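PDB 3EYT: thioredoxin domain-containing protein from Silicibacter pomeroyi, which is of uncertain function but adopts a thioredoxin-like fold and may have oxidoreductase or antioxidant activity, as in the AhpC/TSA family. Local coordinates for residues Y113-L121 against D129-D137. Numbering follows the deposited sequence.
Sequences YQMRGTPSL and DLRAHHFGD
His133 and Phe135 both carry CG anti to the backbone N (chi1 -180° and 172°), which swings their rings across to the loop 114-119 leading into strand 120-124. Over one face of the Phe135 ring, offset toward its rim, sits Arg116 CB, 4.0 Å from the centroid, a CH-pi contact made by the aliphatic root of a side chain whose charge lies farther out. CE1 of the same ring lies 3.5 Å from Gly117 C; glycine suits this place because its backbone angles would jam a CB against the preceding carbonyl O, and a CB would also come too near CE1. The imidazole of His133 turns its edge to Tyr113 O, with Met115 CG 3.8 Å from NE2. One water joins His133 NE2, Arg116 N and Ser120 OG, while Ser120 OG donates to Gly117 O (2.7 Å), rising above the carbonyl plane. With an alanine here instead of Ser120, Gly117 O and the water are likely to lose their donor and acceptor, leaving the loop before cis-Pro119 less firmly held. In the strands themselves, Leu121 and His134 form an antiparallel hydrogen-bonded pair, and Gly136 N donates to Pro119 O (2.8 Å, 175°). Backbone bonds thus set the hairpin register, whereas serine, water and imidazole fasten the loop carrying the cis-proline, a thioredoxin-fold hallmark, beside Cys43 of a possible CxxC motif.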
ATOM      1  N   TYR C 113     -14.588 -18.304   5.237  1.00 11.94           N
ATOM      2  CA  TYR C 113     -16.015 -18.259   5.004  1.00 13.69           C
ATOM      3  C   TYR C 113     -16.440 -18.784   3.631  1.00 13.43           C
ATOM      4  O   TYR C 113     -17.647 -18.835   3.344  1.00 14.83           O
ATOM      5  CB  TYR C 113     -16.578 -16.841   5.237  1.00 13.07           C
ATOM      6  CG  TYR C 113     -16.889 -16.568   6.694  1.00 14.28           C
ATOM      7  CD1 TYR C 113     -15.870 -16.205   7.594  1.00 16.88           C
ATOM      8  CD2 TYR C 113     -18.182 -16.695   7.185  1.00 13.59           C
ATOM      9  CE1 TYR C 113     -16.142 -15.999   8.939  1.00 16.25           C
ATOM     10  CE2 TYR C 113     -18.469 -16.463   8.517  1.00 15.89           C
ATOM     11  CZ  TYR C 113     -17.450 -16.118   9.393  1.00 16.93           C
ATOM     12  OH  TYR C 113     -17.731 -15.903  10.729  1.00 17.63           O
ATOM     13  N   GLN C 114     -15.459 -19.139   2.805  1.00 13.53           N
ATOM     14  CA  GLN C 114     -15.685 -19.614   1.433  1.00 14.66           C
ATOM     15  C   GLN C 114     -16.482 -18.565   0.622  1.00 14.41           C
ATOM     16  O   GLN C 114     -17.404 -18.906  -0.124  1.00 13.72           O
ATOM     17  CB  GLN C 114     -16.409 -20.980   1.474  1.00 14.57           C
ATOM     18  CG  GLN C 114     -15.684 -21.975   2.401  1.00 16.38           C
ATOM     19  CD  GLN C 114     -16.408 -23.309   2.538  1.00 16.24           C
ATOM     20  OE1 GLN C 114     -17.392 -23.423   3.255  1.00 19.39           O
ATOM     21  NE2 GLN C 114     -15.919 -24.303   1.844  1.00 12.81           N
HETATM   22  N   MSE C 115     -16.120 -17.293   0.761  1.00 14.44           N
HETATM   23  CA  MSE C 115     -16.861 -16.249   0.034  1.00 15.24           C
HETATM   24  C   MSE C 115     -16.530 -16.312  -1.432  1.00 15.25           C
HETATM   25  O   MSE C 115     -15.427 -16.706  -1.820  1.00 15.08           O
HETATM   26  CB  MSE C 115     -16.572 -14.861   0.625  1.00 15.32           C
HETATM   27  CG  MSE C 115     -16.881 -14.820   2.097  1.00 16.32           C
HETATM   28 SE   MSE C 115     -16.562 -12.949   2.683  0.75 22.19          SE
HETATM   29  CE  MSE C 115     -16.661 -13.213   4.626  1.00 18.83           C
ATOM     30  N   ARG C 116     -17.502 -15.952  -2.256  1.00 16.98           N
ATOM     31  CA  ARG C 116     -17.361 -16.023  -3.715  1.00 17.64           C
ATOM     32  C   ARG C 116     -16.845 -14.720  -4.299  1.00 17.62           C
ATOM     33  O   ARG C 116     -16.471 -14.665  -5.467  1.00 17.57           O
ATOM     34  CB  ARG C 116     -18.705 -16.364  -4.358  1.00 18.16           C
ATOM     35  CG  ARG C 116     -19.266 -17.724  -3.934  1.00 21.52           C
ATOM     36  CD  ARG C 116     -20.580 -18.000  -4.652  1.00 26.31           C
ATOM     37  NE  ARG C 116     -20.349 -18.386  -6.053  1.00 33.85           N
ATOM     38  CZ  ARG C 116     -19.970 -19.602  -6.468  1.00 35.69           C
ATOM     39  NH1 ARG C 116     -19.768 -20.591  -5.598  1.00 36.79           N
ATOM     40  NH2 ARG C 116     -19.790 -19.832  -7.767  1.00 35.16           N
ATOM     41  N   GLY C 117     -16.846 -13.654  -3.506  1.00 16.61           N
ATOM     42  CA  GLY C 117     -16.436 -12.350  -4.049  1.00 16.13           C
ATOM     43  C   GLY C 117     -17.043 -11.314  -3.141  1.00 15.73           C
ATOM     44  O   GLY C 117     -17.476 -11.644  -2.010  1.00 15.14           O
ATOM     45  N   THR C 118     -17.082 -10.066  -3.619  1.00 15.40           N
ATOM     46  CA  THR C 118     -17.681  -8.960  -2.860  1.00 15.26           C
ATOM     47  C   THR C 118     -18.674  -8.253  -3.801  1.00 15.67           C
ATOM     48  O   THR C 118     -18.467  -8.254  -5.014  1.00 14.79           O
ATOM     49  CB  THR C 118     -16.577  -7.921  -2.410  1.00 14.71           C
ATOM     50  OG1 THR C 118     -15.915  -7.389  -3.562  1.00 15.23           O
ATOM     51  CG2 THR C 118     -15.532  -8.578  -1.539  1.00 16.88           C
ATOM     52  N   PRO C 119     -19.739  -7.638  -3.250  1.00 15.20           N
ATOM     53  CA  PRO C 119     -20.031  -7.682  -1.817  1.00 15.20           C
ATOM     54  C   PRO C 119     -20.663  -9.010  -1.387  1.00 14.67           C
ATOM     55  O   PRO C 119     -21.363  -9.665  -2.169  1.00 15.36           O
ATOM     56  CB  PRO C 119     -21.020  -6.510  -1.611  1.00 15.77           C
ATOM     57  CG  PRO C 119     -21.837  -6.498  -2.908  1.00 14.22           C
ATOM     58  CD  PRO C 119     -20.762  -6.886  -4.018  1.00 15.15           C
ATOM     59  N   SER C 120     -20.366  -9.421  -0.164  1.00 14.81           N
ATOM     60  CA  SER C 120     -21.064 -10.534   0.453  1.00 15.55           C
ATOM     61  C   SER C 120     -21.630 -10.076   1.766  1.00 16.10           C
ATOM     62  O   SER C 120     -21.007  -9.291   2.485  1.00 16.87           O
ATOM     63  CB  SER C 120     -20.128 -11.729   0.662  1.00 14.76           C
ATOM     64  OG  SER C 120     -19.742 -12.211  -0.613  1.00 15.29           O
ATOM     65  N   LEU C 121     -22.809 -10.584   2.088  1.00 16.64           N
ATOM     66  CA  LEU C 121     -23.434 -10.242   3.337  1.00 17.50           C
ATOM     67  C   LEU C 121     -23.626 -11.531   4.127  1.00 17.98           C
ATOM     68  O   LEU C 121     -24.193 -12.510   3.598  1.00 18.51           O
ATOM     69  CB  LEU C 121     -24.746  -9.472   3.094  1.00 18.14           C
ATOM     70  CG  LEU C 121     -25.285  -8.769   4.372  1.00 21.40           C
ATOM     71  CD1 LEU C 121     -26.025  -7.524   4.097  1.00 24.16           C
ATOM     72  CD2 LEU C 121     -26.150  -9.715   5.167  1.00 21.89           C
ATOM     73  N   ASP C 129     -23.696 -18.975  15.187  1.00 21.37           N
ATOM     74  CA  ASP C 129     -23.732 -19.769  13.956  1.00 21.26           C
ATOM     75  C   ASP C 129     -24.046 -18.939  12.727  1.00 20.14           C
ATOM     76  O   ASP C 129     -24.908 -18.046  12.761  1.00 20.12           O
ATOM     77  CB  ASP C 129     -24.767 -20.903  14.063  1.00 22.03           C
ATOM     78  CG  ASP C 129     -24.363 -21.973  15.083  1.00 23.67           C
ATOM     79  OD1 ASP C 129     -23.143 -22.223  15.291  1.00 22.84           O
ATOM     80  OD2 ASP C 129     -25.287 -22.556  15.680  1.00 25.96           O
ATOM     81  N   LEU C 130     -23.362 -19.259  11.629  1.00 19.82           N
ATOM     82  CA  LEU C 130     -23.679 -18.675  10.334  1.00 19.23           C
ATOM     83  C   LEU C 130     -25.029 -19.189   9.827  1.00 19.69           C
ATOM     84  O   LEU C 130     -25.262 -20.402   9.774  1.00 20.16           O
ATOM     85  CB  LEU C 130     -22.577 -18.988   9.324  1.00 18.51           C
ATOM     86  CG  LEU C 130     -22.763 -18.373   7.937  1.00 18.19           C
ATOM     87  CD1 LEU C 130     -22.643 -16.853   7.980  1.00 18.16           C
ATOM     88  CD2 LEU C 130     -21.724 -18.941   6.998  1.00 18.38           C
ATOM     89  N   ARG C 131     -25.905 -18.271   9.425  1.00 19.32           N
ATOM     90  CA  ARG C 131     -27.264 -18.624   9.054  1.00 19.75           C
ATOM     91  C   ARG C 131     -27.654 -18.127   7.666  1.00 20.32           C
ATOM     92  O   ARG C 131     -28.600 -18.633   7.078  1.00 21.02           O
ATOM     93  CB  ARG C 131     -28.247 -18.083  10.098  1.00 20.06           C
ATOM     94  CG  ARG C 131     -28.035 -18.663  11.479  1.00 21.44           C
ATOM     95  CD  ARG C 131     -28.538 -20.117  11.556  1.00 21.14           C
ATOM     96  NE  ARG C 131     -29.997 -20.155  11.413  1.00 22.44           N
ATOM     97  CZ  ARG C 131     -30.851 -19.930  12.409  1.00 20.02           C
ATOM     98  NH1 ARG C 131     -30.407 -19.662  13.626  1.00 16.38           N
ATOM     99  NH2 ARG C 131     -32.155 -19.985  12.196  1.00 19.22           N
ATOM    100  N   ALA C 132     -26.965 -17.108   7.157  1.00 18.93           N
ATOM    101  CA  ALA C 132     -27.166 -16.722   5.766  1.00 18.80           C
ATOM    102  C   ALA C 132     -25.871 -16.174   5.221  1.00 18.19           C
ATOM    103  O   ALA C 132     -25.056 -15.639   5.964  1.00 17.14           O
ATOM    104  CB  ALA C 132     -28.293 -15.686   5.604  1.00 17.60           C
ATOM    105  N   HIS C 133     -25.710 -16.291   3.911  1.00 19.05           N
ATOM    106  CA  HIS C 133     -24.480 -15.886   3.247  1.00 18.61           C
ATOM    107  C   HIS C 133     -24.888 -15.495   1.827  1.00 19.07           C
ATOM    108  O   HIS C 133     -25.119 -16.358   0.976  1.00 18.36           O
ATOM    109  CB  HIS C 133     -23.485 -17.044   3.280  1.00 19.49           C
ATOM    110  CG  HIS C 133     -22.166 -16.740   2.630  1.00 20.23           C
ATOM    111  ND1 HIS C 133     -21.111 -17.616   2.675  1.00 17.35           N
ATOM    112  CD2 HIS C 133     -21.734 -15.670   1.918  1.00 19.95           C
ATOM    113  CE1 HIS C 133     -20.077 -17.108   2.023  1.00 21.08           C
ATOM    114  NE2 HIS C 133     -20.428 -15.927   1.547  1.00 21.61           N
ATOM    115  N   HIS C 134     -25.001 -14.190   1.592  1.00 18.47           N
ATOM    116  CA  HIS C 134     -25.492 -13.648   0.319  1.00 19.43           C
ATOM    117  C   HIS C 134     -24.367 -13.028  -0.457  1.00 19.48           C
ATOM    118  O   HIS C 134     -23.612 -12.242   0.089  1.00 20.56           O
ATOM    119  CB  HIS C 134     -26.536 -12.570   0.553  1.00 19.03           C
ATOM    120  CG  HIS C 134     -27.732 -13.051   1.312  1.00 20.30           C
ATOM    121  ND1 HIS C 134     -28.634 -13.951   0.790  1.00 22.00           N
ATOM    122  CD2 HIS C 134     -28.178 -12.756   2.557  1.00 23.34           C
ATOM    123  CE1 HIS C 134     -29.585 -14.191   1.678  1.00 23.37           C
ATOM    124  NE2 HIS C 134     -29.339 -13.465   2.754  1.00 20.75           N
ATOM    125  N   PHE C 135     -24.303 -13.337  -1.744  1.00 19.49           N
ATOM    126  CA  PHE C 135     -23.286 -12.798  -2.618  1.00 19.92           C
ATOM    127  C   PHE C 135     -23.963 -11.866  -3.615  1.00 19.96           C
ATOM    128  O   PHE C 135     -24.891 -12.272  -4.302  1.00 19.94           O
ATOM    129  CB  PHE C 135     -22.563 -13.947  -3.345  1.00 20.15           C
ATOM    130  CG  PHE C 135     -21.628 -13.479  -4.420  1.00 20.64           C
ATOM    131  CD1 PHE C 135     -20.742 -12.443  -4.177  1.00 16.61           C
ATOM    132  CD2 PHE C 135     -21.638 -14.079  -5.684  1.00 23.11           C
ATOM    133  CE1 PHE C 135     -19.864 -11.975  -5.170  1.00 19.17           C
ATOM    134  CE2 PHE C 135     -20.754 -13.647  -6.696  1.00 21.48           C
ATOM    135  CZ  PHE C 135     -19.862 -12.568  -6.430  1.00 23.19           C
ATOM    136  N   GLY C 136     -23.525 -10.608  -3.698  1.00 20.62           N
ATOM    137  CA  GLY C 136     -24.135  -9.673  -4.661  1.00 21.58           C
ATOM    138  C   GLY C 136     -25.427  -9.021  -4.172  1.00 22.41           C
ATOM    139  O   GLY C 136     -25.521  -8.591  -3.013  1.00 21.99           O
ATOM    140  N   ASP C 137     -26.416  -8.929  -5.059  1.00 22.68           N
ATOM    141  CA  ASP C 137     -27.628  -8.151  -4.776  1.00 24.10           C
ATOM    142  C   ASP C 137     -28.478  -8.864  -3.736  1.00 23.41           C
ATOM    143  O   ASP C 137     -28.588 -10.089  -3.760  1.00 23.45           O
ATOM    144  CB  ASP C 137     -28.443  -7.935  -6.058  1.00 25.42           C
ATOM    145  CG  ASP C 137     -27.879  -6.817  -6.925  1.00 28.19           C
ATOM    146  OD1 ASP C 137     -27.090  -5.990  -6.395  1.00 30.35           O
ATOM    147  OD2 ASP C 137     -28.223  -6.766  -8.136  1.00 32.21           O
TER
HETATM  148  O   HOH W   1     -19.840 -15.029  -1.017  1.00 13.59           O